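Local coordinates for protein putative thioesterase II (PDB 3BBJ) that probably hydrolyses acyl thioesters such as acyl-CoA, as a member of the hotdog-fold acyl-CoA thioesterases, at residues G29-T34 and H141-G146; K189-F194 and A226-G231; V218-H223 and S264-R269. All blocks are in the same frame, centred on the assembly; numbering follows the deposited sequence.

Interaction 1 of 3, residues G29-T34 and H141-G146; sequences GYLIGT and HLPDDG
Leu142 lays its two methyl groups over the backbone of the 29-34 loop. CD2 lies 3.5 Å from Gly33 O, and CD1 lies 3.8 Å from Leu31 O and about as far from Gly33 N. The branch is brought there by a first torsion that sets CG anti to the carbonyl carbon, beside the backbone N (chi1 -66°). Leu31 answers from its own side: its CD1 packs on Pro143 CD at 4.2 Å, two apolar groups sharing a partly sheltered patch. The other end of the contact is backbone against backbone. Gly29 CA approaches Pro143 O at 3.4 Å in a CA-H...O contact, and Gly29 and Gly146 bring their CA atoms to 4.5 Å. At Gly146 a beta carbon would run into Leu142 CD1. At Gly33 (phi 132°) it would instead jam against the carbonyl oxygen of the preceding residue. Gly29 O, close to the carbonyl of Gly146, is held by a hydrogen bond from Arg150, and Leu31 is tied by its backbone to Phe147. Two irregular loops are thus joined, one from the N-terminal and one from the C-terminal thioesterase region, consistent with a double-hotdog chain.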
ATOM      1  N   GLY A  29      10.312   9.462  24.159  1.00 50.77           N
ATOM      2  CA  GLY A  29       8.930   9.893  24.352  1.00 50.65           C
ATOM      3  C   GLY A  29       7.958   9.273  23.344  1.00 49.07           C
ATOM      4  O   GLY A  29       6.743   9.311  23.547  1.00 47.55           O
ATOM      5  N   TYR A  30       8.493   8.712  22.256  1.00 48.59           N
ATOM      6  CA  TYR A  30       7.672   8.084  21.208  1.00 48.48           C
ATOM      7  C   TYR A  30       7.684   6.565  21.316  1.00 48.81           C
ATOM      8  O   TYR A  30       7.269   5.860  20.383  1.00 47.18           O
ATOM      9  CB  TYR A  30       8.125   8.552  19.821  1.00 48.84           C
ATOM     10  CG  TYR A  30       7.825  10.029  19.591  1.00 48.05           C
ATOM     11  CD1 TYR A  30       8.717  11.007  20.012  1.00 51.23           C
ATOM     12  CD2 TYR A  30       6.627  10.441  19.013  1.00 42.21           C
ATOM     13  CE1 TYR A  30       8.447  12.353  19.825  1.00 52.44           C
ATOM     14  CE2 TYR A  30       6.345  11.795  18.825  1.00 43.99           C
ATOM     15  CZ  TYR A  30       7.263  12.742  19.242  1.00 48.35           C
ATOM     16  OH  TYR A  30       7.019  14.080  19.080  1.00 46.28           O
ATOM     17  N   LEU A  31       8.129   6.065  22.477  1.00 50.07           N
ATOM     18  CA  LEU A  31       8.158   4.632  22.726  1.00 50.06           C
ATOM     19  C   LEU A  31       6.746   4.204  23.025  1.00 50.04           C
ATOM     20  O   LEU A  31       5.990   4.937  23.664  1.00 49.25           O
ATOM     21  CB  LEU A  31       9.067   4.276  23.907  1.00 49.33           C
ATOM     22  CG  LEU A  31      10.589   4.345  23.724  1.00 52.04           C
ATOM     23  CD1 LEU A  31      11.260   4.216  25.089  1.00 52.03           C
ATOM     24  CD2 LEU A  31      11.142   3.285  22.760  1.00 45.43           C
ATOM     25  N   ILE A  32       6.397   3.028  22.529  1.00 50.39           N
ATOM     26  CA  ILE A  32       5.118   2.414  22.816  1.00 52.36           C
ATOM     27  C   ILE A  32       5.326   1.156  23.691  1.00 52.35           C
ATOM     28  O   ILE A  32       4.595   0.192  23.589  1.00 54.22           O
ATOM     29  CB  ILE A  32       4.387   2.033  21.490  1.00 52.18           C
ATOM     30  CG1 ILE A  32       5.232   1.092  20.635  1.00 55.14           C
ATOM     31  CG2 ILE A  32       4.051   3.242  20.695  1.00 48.25           C
ATOM     32  CD1 ILE A  32       4.456   0.476  19.486  1.00 51.84           C
ATOM     33  N   GLY A  33       6.305   1.189  24.573  1.00 53.06           N
ATOM     34  CA  GLY A  33       6.774  -0.008  25.251  1.00 52.51           C
ATOM     35  C   GLY A  33       8.282   0.014  25.128  1.00 52.85           C
ATOM     36  O   GLY A  33       8.904   1.019  25.484  1.00 52.46           O
ATOM     37  N   THR A  34       8.876  -1.076  24.639  1.00 53.77           N
ATOM     38  CA  THR A  34      10.330  -1.129  24.439  1.00 53.23           C
ATOM     39  C   THR A  34      10.754  -0.702  23.018  1.00 53.55           C
ATOM     40  O   THR A  34      11.947  -0.459  22.753  1.00 54.02           O
ATOM     41  CB  THR A  34      10.882  -2.539  24.718  1.00 53.20           C
ATOM     42  OG1 THR A  34      10.253  -3.495  23.846  1.00 49.70           O
ATOM     43  CG2 THR A  34      10.678  -2.925  26.203  1.00 53.97           C
ATOM     44  N   HIS A 141       5.649   5.137  33.169  1.00 52.81           N
ATOM     45  CA  HIS A 141       7.093   5.084  33.373  1.00 51.59           C
ATOM     46  C   HIS A 141       7.796   5.419  32.059  1.00 51.49           C
ATOM     47  O   HIS A 141       8.991   5.732  32.030  1.00 50.67           O
ATOM     48  CB  HIS A 141       7.516   3.690  33.834  1.00 52.89           C
ATOM     49  CG  HIS A 141       7.365   2.632  32.787  1.00 52.11           C
ATOM     50  ND1 HIS A 141       6.145   2.307  32.231  1.00 55.29           N
ATOM     51  CD2 HIS A 141       8.275   1.810  32.209  1.00 51.78           C
ATOM     52  CE1 HIS A 141       6.312   1.337  31.346  1.00 55.81           C
ATOM     53  NE2 HIS A 141       7.594   1.015  31.318  1.00 54.99           N
ATOM     54  N   LEU A 142       7.068   5.311  30.955  1.00 51.19           N
ATOM     55  CA  LEU A 142       7.654   5.669  29.684  1.00 51.98           C
ATOM     56  C   LEU A 142       8.054   7.140  29.777  1.00 53.37           C
ATOM     57  O   LEU A 142       7.334   7.939  30.389  1.00 50.80           O
ATOM     58  CB  LEU A 142       6.692   5.401  28.526  1.00 50.51           C
ATOM     59  CG  LEU A 142       6.388   3.913  28.297  1.00 51.29           C
ATOM     60  CD1 LEU A 142       5.281   3.735  27.214  1.00 44.58           C
ATOM     61  CD2 LEU A 142       7.685   3.073  27.993  1.00 43.65           C
ATOM     62  N   PRO A 143       9.197   7.503  29.163  1.00 55.76           N
ATOM     63  CA  PRO A 143       9.724   8.871  29.224  1.00 55.94           C
ATOM     64  C   PRO A 143       8.693   9.911  28.793  1.00 54.77           C
ATOM     65  O   PRO A 143       8.139   9.829  27.698  1.00 52.52           O
ATOM     66  CB  PRO A 143      10.918   8.827  28.255  1.00 55.54           C
ATOM     67  CG  PRO A 143      11.346   7.408  28.306  1.00 58.17           C
ATOM     68  CD  PRO A 143      10.050   6.649  28.314  1.00 55.64           C
ATOM     69  N   ASP A 144       8.419  10.844  29.698  1.00 55.22           N
ATOM     70  CA  ASP A 144       7.416  11.891  29.498  1.00 55.47           C
ATOM     71  C   ASP A 144       6.061  11.276  29.104  1.00 53.79           C
ATOM     72  O   ASP A 144       5.357  11.787  28.248  1.00 54.21           O
ATOM     73  CB  ASP A 144       7.961  12.935  28.509  1.00 55.28           C
ATOM     74  CG  ASP A 144       9.371  13.448  28.924  1.00 58.68           C
ATOM     75  OD1 ASP A 144       9.661  13.505  30.140  1.00 58.48           O
ATOM     76  OD2 ASP A 144      10.205  13.780  28.055  1.00 46.75           O
ATOM     77  N   ASP A 145       5.733  10.172  29.775  1.00 54.01           N
ATOM     78  CA  ASP A 145       4.485   9.394  29.601  1.00 55.72           C
ATOM     79  C   ASP A 145       4.307   8.694  28.234  1.00 55.59           C
ATOM     80  O   ASP A 145       3.188   8.327  27.857  1.00 55.53           O
ATOM     81  CB  ASP A 145       3.242  10.225  29.987  1.00 55.92           C
ATOM     82  CG  ASP A 145       3.276  10.686  31.453  1.00 61.09           C
ATOM     83  OD1 ASP A 145       3.991  10.059  32.269  1.00 55.76           O
ATOM     84  OD2 ASP A 145       2.600  11.683  31.795  1.00 64.43           O
ATOM     85  N   GLY A 146       5.426   8.445  27.557  1.00 53.46           N
ATOM     86  CA  GLY A 146       5.470   7.707  26.299  1.00 52.99           C
ATOM     87  C   GLY A 146       4.543   8.140  25.166  1.00 51.94           C
ATOM     88  O   GLY A 146       3.943   9.222  25.194  1.00 48.97           O
TER

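Interaction 2 of 3, residues K189-F194 and A226-G231; sequences KDPLAF and AIPEPG
The puckered pyrrolidine ring of Pro191 meets two other proline rings with different atoms: its CB touches Pro228 CG at 3.7 Å, while its CG reaches Pro230 CA at 3.5 Å. Pro191 and Leu192 are the centre of the contact; Pro228, also buried, packs against both, and the more exposed Pro230 lies at its edge. The rings of Pro191 and Pro230 approach each other CG to CG at 4.0 Å, turned at a slant to one another, and Pro230 CG comes up beside the carbonyl oxygen of Lys189. CG of Leu192 stands beside the backbone N, anti to the carbonyl carbon (chi1 -68°), which carries the isobutyl end across to the opposite segment. There CD2 packs on Pro228 CD at 3.6 Å and CD1 meets Ile227 CD1 at 4.1 Å.

Each residue type suits its place. Asp190 holds the N-cap position, and Pro191 follows in the first turn of helix 191-198, where its missing N-H costs no helical hydrogen bond and its ring is turned toward the loop. Across from it, Pro228, Glu229 and Pro230 follow an extended, polyproline-like path. Taken end to end, 227-230 runs at 157° to 189-192, nearly opposite in direction. Glu229 points away, in keeping with its charge. Around the contact, Leu192 and Ile227 both touch His57 of strand 57-65, and Ile227 O accepts a hydrogen bond from Arg259.

Not one hydrogen bond or salt bridge joins the two segments. The helix start is held against the loop by the fit of rigid rings and branched aliphatic groups, so the contact depends on shape and on the removal of carbon surface from water, and not on paired charges.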
ATOM      1  N   LYS A 189       3.221  22.367  13.073  1.00 56.40           N
ATOM      2  CA  LYS A 189       3.557  23.538  12.244  1.00 58.30           C
ATOM      3  C   LYS A 189       3.558  23.164  10.759  1.00 58.50           C
ATOM      4  O   LYS A 189       2.991  23.886   9.925  1.00 57.35           O
ATOM      5  CB  LYS A 189       4.918  24.159  12.614  1.00 59.26           C
ATOM      6  CG  LYS A 189       4.818  25.555  13.212  1.00 60.22           C
ATOM      7  CD  LYS A 189       4.285  25.597  14.649  1.00 61.46           C
ATOM      8  CE  LYS A 189       5.403  25.524  15.691  1.00 62.55           C
ATOM      9  NZ  LYS A 189       4.916  26.029  17.009  1.00 61.83           N
ATOM     10  N   ASP A 190       4.209  22.044  10.441  1.00 58.48           N
ATOM     11  CA  ASP A 190       4.219  21.517   9.086  1.00 57.77           C
ATOM     12  C   ASP A 190       3.433  20.194   9.021  1.00 56.19           C
ATOM     13  O   ASP A 190       3.985  19.112   9.264  1.00 53.96           O
ATOM     14  CB  ASP A 190       5.646  21.319   8.572  1.00 59.07           C
ATOM     15  CG  ASP A 190       5.681  20.825   7.122  1.00 63.65           C
ATOM     16  OD1 ASP A 190       4.734  21.139   6.351  1.00 71.51           O
ATOM     17  OD2 ASP A 190       6.651  20.119   6.753  1.00 64.39           O
ATOM     18  N   PRO A 191       2.137  20.276   8.679  1.00 54.29           N
ATOM     19  CA  PRO A 191       1.274  19.105   8.562  1.00 53.69           C
ATOM     20  C   PRO A 191       1.872  17.958   7.751  1.00 51.27           C
ATOM     21  O   PRO A 191       1.701  16.794   8.102  1.00 51.56           O
ATOM     22  CB  PRO A 191       0.048  19.645   7.806  1.00 54.48           C
ATOM     23  CG  PRO A 191       0.007  21.062   8.085  1.00 55.52           C
ATOM     24  CD  PRO A 191       1.409  21.521   8.372  1.00 56.51           C
ATOM     25  N   LEU A 192       2.567  18.293   6.677  1.00 49.96           N
ATOM     26  CA  LEU A 192       3.092  17.284   5.764  1.00 49.97           C
ATOM     27  C   LEU A 192       4.128  16.429   6.435  1.00 49.06           C
ATOM     28  O   LEU A 192       4.233  15.231   6.153  1.00 48.38           O
ATOM     29  CB  LEU A 192       3.683  17.941   4.529  1.00 48.89           C
ATOM     30  CG  LEU A 192       2.638  18.615   3.648  1.00 49.43           C
ATOM     31  CD1 LEU A 192       3.306  19.663   2.739  1.00 44.43           C
ATOM     32  CD2 LEU A 192       1.887  17.544   2.846  1.00 45.08           C
ATOM     33  N   ALA A 193       4.893  17.056   7.325  1.00 48.31           N
ATOM     34  CA  ALA A 193       5.927  16.365   8.090  1.00 47.84           C
ATOM     35  C   ALA A 193       5.297  15.380   9.067  1.00 46.43           C
ATOM     36  O   ALA A 193       5.879  14.357   9.384  1.00 47.58           O
ATOM     37  CB  ALA A 193       6.794  17.394   8.849  1.00 45.90           C
ATOM     38  N   PHE A 194       4.086  15.702   9.519  1.00 47.31           N
ATOM     39  CA  PHE A 194       3.367  14.946  10.563  1.00 46.25           C
ATOM     40  C   PHE A 194       2.503  13.806  10.017  1.00 45.84           C
ATOM     41  O   PHE A 194       2.172  12.880  10.750  1.00 47.38           O
ATOM     42  CB  PHE A 194       2.508  15.938  11.362  1.00 46.64           C
ATOM     43  CG  PHE A 194       1.460  15.304  12.258  1.00 44.36           C
ATOM     44  CD1 PHE A 194       1.825  14.552  13.361  1.00 44.53           C
ATOM     45  CD2 PHE A 194       0.104  15.545  12.033  1.00 46.10           C
ATOM     46  CE1 PHE A 194       0.855  13.994  14.199  1.00 48.93           C
ATOM     47  CE2 PHE A 194      -0.882  14.995  12.868  1.00 44.44           C
ATOM     48  CZ  PHE A 194      -0.502  14.221  13.955  1.00 45.03           C
ATOM     49  N   ALA A 226      -3.464  15.566  -1.335  1.00 49.75           N
ATOM     50  CA  ALA A 226      -3.659  17.014  -1.365  1.00 48.41           C
ATOM     51  C   ALA A 226      -2.763  17.599  -0.283  1.00 48.90           C
ATOM     52  O   ALA A 226      -2.346  16.888   0.639  1.00 48.93           O
ATOM     53  CB  ALA A 226      -5.107  17.368  -1.076  1.00 47.21           C
ATOM     54  N   ILE A 227      -2.443  18.884  -0.419  1.00 49.30           N
ATOM     55  CA  ILE A 227      -1.623  19.595   0.534  1.00 49.02           C
ATOM     56  C   ILE A 227      -2.563  20.158   1.596  1.00 51.65           C
ATOM     57  O   ILE A 227      -3.391  21.015   1.286  1.00 52.74           O
ATOM     58  CB  ILE A 227      -0.867  20.756  -0.143  1.00 50.24           C
ATOM     59  CG1 ILE A 227       0.064  20.233  -1.259  1.00 48.82           C
ATOM     60  CG2 ILE A 227      -0.097  21.571   0.896  1.00 45.71           C
ATOM     61  CD1 ILE A 227       1.232  19.356  -0.793  1.00 51.03           C
ATOM     62  N   PRO A 228      -2.440  19.689   2.857  1.00 52.91           N
ATOM     63  CA  PRO A 228      -3.352  20.159   3.875  1.00 53.90           C
ATOM     64  C   PRO A 228      -2.908  21.482   4.482  1.00 55.32           C
ATOM     65  O   PRO A 228      -1.705  21.793   4.536  1.00 52.99           O
ATOM     66  CB  PRO A 228      -3.263  19.075   4.948  1.00 54.50           C
ATOM     67  CG  PRO A 228      -1.874  18.618   4.872  1.00 55.49           C
ATOM     68  CD  PRO A 228      -1.457  18.742   3.411  1.00 52.85           C
ATOM     69  N   GLU A 229      -3.884  22.252   4.945  1.00 57.01           N
ATOM     70  CA  GLU A 229      -3.577  23.443   5.718  1.00 58.58           C
ATOM     71  C   GLU A 229      -3.412  22.951   7.166  1.00 56.56           C
ATOM     72  O   GLU A 229      -4.000  21.936   7.536  1.00 54.20           O
ATOM     73  CB  GLU A 229      -4.692  24.497   5.593  1.00 61.45           C
ATOM     74  CG  GLU A 229      -4.199  25.945   5.512  1.00 68.90           C
ATOM     75  CD  GLU A 229      -3.324  26.228   4.281  1.00 75.10           C
ATOM     76  OE1 GLU A 229      -3.826  26.073   3.147  1.00 80.96           O
ATOM     77  OE2 GLU A 229      -2.146  26.630   4.444  1.00 76.10           O
ATOM     78  N   PRO A 230      -2.595  23.652   7.983  1.00 57.07           N
ATOM     79  CA  PRO A 230      -2.410  23.239   9.384  1.00 54.76           C
ATOM     80  C   PRO A 230      -3.701  23.046  10.168  1.00 53.34           C
ATOM     81  O   PRO A 230      -4.731  23.638   9.834  1.00 52.13           O
ATOM     82  CB  PRO A 230      -1.574  24.376   9.979  1.00 55.46           C
ATOM     83  CG  PRO A 230      -0.813  24.941   8.814  1.00 56.32           C
ATOM     84  CD  PRO A 230      -1.774  24.843   7.661  1.00 57.58           C
ATOM     85  N   GLY A 231      -3.628  22.185  11.183  1.00 52.33           N
ATOM     86  CA  GLY A 231      -4.753  21.909  12.062  1.00 52.25           C
ATOM     87  C   GLY A 231      -4.988  20.426  12.231  1.00 54.36           C
ATOM     88  O   GLY A 231      -4.353  19.602  11.541  1.00 52.26           O
TER

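Interaction 3 of 3, residues V218-H223 and S264-R269; sequences VELTWH and SRQLAR
With chi1 at 179°, Leu220 swings CG away from its backbone nitrogen and spreads over Ser264 and Gln266 of the neighbouring strand: CB meets Gln266 CB at 3.7 Å, and CG meets Ser264 OG, also at 3.7 Å. Ser264 OG, itself anti to N, reaches Trp222 CB as well; a residue this small lets both neighbours come close. Cutting Leu220 back to an alanine removes CG and both methyls and would probably leave a gap between Ser264, Gln266 and Met42 of helix 38-51. The strands that carry these side chains run antiparallel. Thr221 and Arg265 make a hydrogen-bonded pair, with Arg265 N to Thr221 O at 3.1 Å nearly straight (172°). Leu267 N gives a bond of 2.8 Å to Glu219 O. At the end of the ladder a classic beta bulge appears, where Leu267 O takes bonds from both Val218 N at 2.9 Å and Glu219 N at 3.1 Å. Glu219 OE2 is hydrogen-bonded to Thr221 OG1, and a water links OE1 to Arg265 O. Gln266 OE1 is hydrogen-bonded to Thr217 OG1, and its NE2 to Asp200 OD1. Strand 57-65 pairs with the other edge of 217-224, and strand 246-254 with the other edge of 260-269. Helix 38-51 lies against Leu220 and Trp222, while Glu219 and Thr221 face the second subunit, where the Thr221 hydroxyls of the two chains meet.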
ATOM      1  N   VAL A 218       4.295  -4.881   9.608  1.00 44.54           N
ATOM      2  CA  VAL A 218       5.138  -5.575   8.665  1.00 43.00           C
ATOM      3  C   VAL A 218       5.375  -4.657   7.467  1.00 43.21           C
ATOM      4  O   VAL A 218       6.519  -4.503   7.031  1.00 43.87           O
ATOM      5  CB  VAL A 218       4.538  -6.909   8.246  1.00 42.88           C
ATOM      6  CG1 VAL A 218       5.329  -7.472   7.083  1.00 41.25           C
ATOM      7  CG2 VAL A 218       4.530  -7.863   9.439  1.00 39.46           C
ATOM      8  N   GLU A 219       4.296  -4.042   6.956  1.00 42.53           N
ATOM      9  CA  GLU A 219       4.377  -3.165   5.796  1.00 40.09           C
ATOM     10  C   GLU A 219       3.364  -2.044   5.918  1.00 40.21           C
ATOM     11  O   GLU A 219       2.265  -2.268   6.351  1.00 41.26           O
ATOM     12  CB  GLU A 219       4.133  -3.974   4.502  1.00 42.35           C
ATOM     13  CG  GLU A 219       4.581  -3.278   3.165  1.00 43.72           C
ATOM     14  CD  GLU A 219       3.668  -2.167   2.685  1.00 46.16           C
ATOM     15  OE1 GLU A 219       2.439  -2.244   2.877  1.00 45.27           O
ATOM     16  OE2 GLU A 219       4.194  -1.206   2.082  1.00 51.07           O
ATOM     17  N   LEU A 220       3.753  -0.822   5.563  1.00 41.52           N
ATOM     18  CA  LEU A 220       2.821   0.300   5.456  1.00 40.83           C
ATOM     19  C   LEU A 220       3.187   1.087   4.216  1.00 41.38           C
ATOM     20  O   LEU A 220       4.358   1.435   4.012  1.00 41.59           O
ATOM     21  CB  LEU A 220       2.864   1.203   6.704  1.00 41.92           C
ATOM     22  CG  LEU A 220       1.969   2.455   6.756  1.00 39.38           C
ATOM     23  CD1 LEU A 220       1.805   2.971   8.180  1.00 35.58           C
ATOM     24  CD2 LEU A 220       2.493   3.576   5.863  1.00 36.20           C
ATOM     25  N   THR A 221       2.180   1.321   3.375  1.00 40.95           N
ATOM     26  CA  THR A 221       2.262   2.216   2.246  1.00 40.43           C
ATOM     27  C   THR A 221       1.172   3.275   2.403  1.00 41.73           C
ATOM     28  O   THR A 221       0.028   2.951   2.705  1.00 41.95           O
ATOM     29  CB  THR A 221       2.017   1.528   0.916  1.00 41.08           C
ATOM     30  OG1 THR A 221       3.057   0.578   0.661  1.00 42.69           O
ATOM     31  CG2 THR A 221       2.003   2.572  -0.207  1.00 38.53           C
ATOM     32  N   TRP A 222       1.542   4.535   2.214  1.00 42.31           N
ATOM     33  CA  TRP A 222       0.587   5.625   2.305  1.00 43.71           C
ATOM     34  C   TRP A 222       0.809   6.684   1.202  1.00 43.62           C
ATOM     35  O   TRP A 222       1.912   6.901   0.721  1.00 44.35           O
ATOM     36  CB  TRP A 222       0.583   6.235   3.716  1.00 43.40           C
ATOM     37  CG  TRP A 222       1.651   7.227   3.957  1.00 42.12           C
ATOM     38  CD1 TRP A 222       2.898   6.980   4.425  1.00 44.37           C
ATOM     39  CD2 TRP A 222       1.570   8.641   3.755  1.00 44.28           C
ATOM     40  NE1 TRP A 222       3.609   8.143   4.523  1.00 43.60           N
ATOM     41  CE2 TRP A 222       2.824   9.181   4.104  1.00 45.26           C
ATOM     42  CE3 TRP A 222       0.567   9.501   3.301  1.00 41.44           C
ATOM     43  CZ2 TRP A 222       3.103  10.546   4.019  1.00 44.93           C
ATOM     44  CZ3 TRP A 222       0.839  10.848   3.214  1.00 44.42           C
ATOM     45  CH2 TRP A 222       2.097  11.363   3.580  1.00 46.00           C
ATOM     46  N   HIS A 223      -0.277   7.310   0.788  1.00 45.73           N
ATOM     47  CA  HIS A 223      -0.241   8.251  -0.318  1.00 46.15           C
ATOM     48  C   HIS A 223      -0.739   9.638   0.090  1.00 45.69           C
ATOM     49  O   HIS A 223      -1.769   9.763   0.757  1.00 47.47           O
ATOM     50  CB  HIS A 223      -1.124   7.720  -1.451  1.00 46.28           C
ATOM     51  CG  HIS A 223      -0.773   6.338  -1.894  1.00 45.35           C
ATOM     52  ND1 HIS A 223       0.429   6.036  -2.493  1.00 52.15           N
ATOM     53  CD2 HIS A 223      -1.475   5.184  -1.864  1.00 48.84           C
ATOM     54  CE1 HIS A 223       0.459   4.753  -2.799  1.00 53.85           C
ATOM     55  NE2 HIS A 223      -0.683   4.210  -2.424  1.00 51.90           N
ATOM     56  N   SER A 264      -3.730   5.411   3.740  1.00 44.48           N
ATOM     57  CA  SER A 264      -2.724   4.530   4.288  1.00 44.94           C
ATOM     58  C   SER A 264      -3.318   3.146   4.472  1.00 44.94           C
ATOM     59  O   SER A 264      -4.466   2.997   4.848  1.00 46.49           O
ATOM     60  CB  SER A 264      -2.261   5.072   5.655  1.00 43.26           C
ATOM     61  OG  SER A 264      -1.162   4.346   6.199  1.00 43.61           O
ATOM     62  N   ARG A 265      -2.543   2.134   4.150  1.00 46.45           N
ATOM     63  CA  ARG A 265      -2.908   0.777   4.491  1.00 47.64           C
ATOM     64  C   ARG A 265      -1.633   0.117   5.061  1.00 44.73           C
ATOM     65  O   ARG A 265      -0.565   0.207   4.447  1.00 42.75           O
ATOM     66  CB  ARG A 265      -3.507  -0.001   3.281  1.00 44.98           C
ATOM     67  CG  ARG A 265      -3.928  -1.472   3.693  1.00 50.78           C
ATOM     68  CD  ARG A 265      -4.642  -2.384   2.641  1.00 52.38           C
ATOM     69  NE  ARG A 265      -5.839  -1.800   1.997  1.00 59.55           N
ATOM     70  CZ  ARG A 265      -6.069  -1.782   0.676  1.00 68.43           C
ATOM     71  NH1 ARG A 265      -5.210  -2.343  -0.180  1.00 63.84           N
ATOM     72  NH2 ARG A 265      -7.176  -1.209   0.196  1.00 69.28           N
ATOM     73  N   GLN A 266      -1.721  -0.454   6.261  1.00 43.75           N
ATOM     74  CA  GLN A 266      -0.616  -1.304   6.767  1.00 43.99           C
ATOM     75  C   GLN A 266      -1.094  -2.752   6.945  1.00 44.66           C
ATOM     76  O   GLN A 266      -2.310  -3.002   7.096  1.00 44.05           O
ATOM     77  CB  GLN A 266       0.059  -0.788   8.060  1.00 41.58           C
ATOM     78  CG  GLN A 266      -0.779  -0.745   9.323  1.00 41.61           C
ATOM     79  CD  GLN A 266       0.063  -0.581  10.598  1.00 44.30           C
ATOM     80  OE1 GLN A 266       0.657  -1.538  11.089  1.00 50.11           O
ATOM     81  NE2 GLN A 266       0.078   0.633  11.158  1.00 46.02           N
ATOM     82  N   LEU A 267      -0.132  -3.677   6.888  1.00 44.92           N
ATOM     83  CA  LEU A 267      -0.363  -5.101   7.160  1.00 45.58           C
ATOM     84  C   LEU A 267       0.541  -5.536   8.310  1.00 45.68           C
ATOM     85  O   LEU A 267       1.745  -5.258   8.322  1.00 46.60           O
ATOM     86  CB  LEU A 267      -0.064  -5.974   5.927  1.00 43.99           C
ATOM     87  CG  LEU A 267      -0.611  -7.403   5.992  1.00 45.87           C
ATOM     88  CD1 LEU A 267      -2.154  -7.394   5.767  1.00 41.59           C
ATOM     89  CD2 LEU A 267       0.068  -8.354   5.009  1.00 44.54           C
ATOM     90  N   ALA A 268      -0.034  -6.232   9.281  1.00 46.92           N
ATOM     91  CA  ALA A 268       0.733  -6.683  10.446  1.00 46.98           C
ATOM     92  C   ALA A 268       0.220  -8.035  10.922  1.00 48.70           C
ATOM     93  O   ALA A 268      -0.951  -8.388  10.699  1.00 46.68           O
ATOM     94  CB  ALA A 268       0.666  -5.656  11.569  1.00 45.56           C
ATOM     95  N   ARG A 269       1.119  -8.808  11.542  1.00 49.94           N
ATOM     96  CA  ARG A 269       0.741 -10.072  12.130  1.00 50.02           C
ATOM     97  C   ARG A 269       0.901 -10.087  13.645  1.00 53.22           C
ATOM     98  O   ARG A 269       2.014  -9.920  14.189  1.00 50.73           O
ATOM     99  CB  ARG A 269       1.512 -11.247  11.573  1.00 49.70           C
ATOM    100  CG  ARG A 269       0.760 -12.554  11.892  1.00 49.52           C
ATOM    101  CD  ARG A 269       1.546 -13.783  11.576  1.00 54.69           C
ATOM    102  NE  ARG A 269       0.671 -14.950  11.666  1.00 68.70           N
ATOM    103  CZ  ARG A 269       1.064 -16.187  11.974  1.00 69.05           C
ATOM    104  NH1 ARG A 269       2.333 -16.456  12.279  1.00 71.07           N
ATOM    105  NH2 ARG A 269       0.161 -17.160  12.014  1.00 66.90           N
TER
HETATM  106  O   HOH W   1      -0.104  -1.100   2.312  1.00 38.06           O

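The three contacts are separate sites in one chain. Interaction 1 closes before the others open, and its centre lies 25 Å from that of interaction 2 and 23 Å from that of interaction 3; nearest atoms are about 8 and 9 Å away. Interactions 2 and 3 alternate along the chain, and 226-231 begins shortly after strand 217-224 ends. Their centres are nonetheless 21 Å apart, on opposite sides of the chain's centre. Interaction 3 belongs to the strand core at the interface with the second subunit, whereas interactions 1 and 2, which that subunit does not touch, lie further from the chain's centre (about 17 and 13 Å between centres, against about 10 Å).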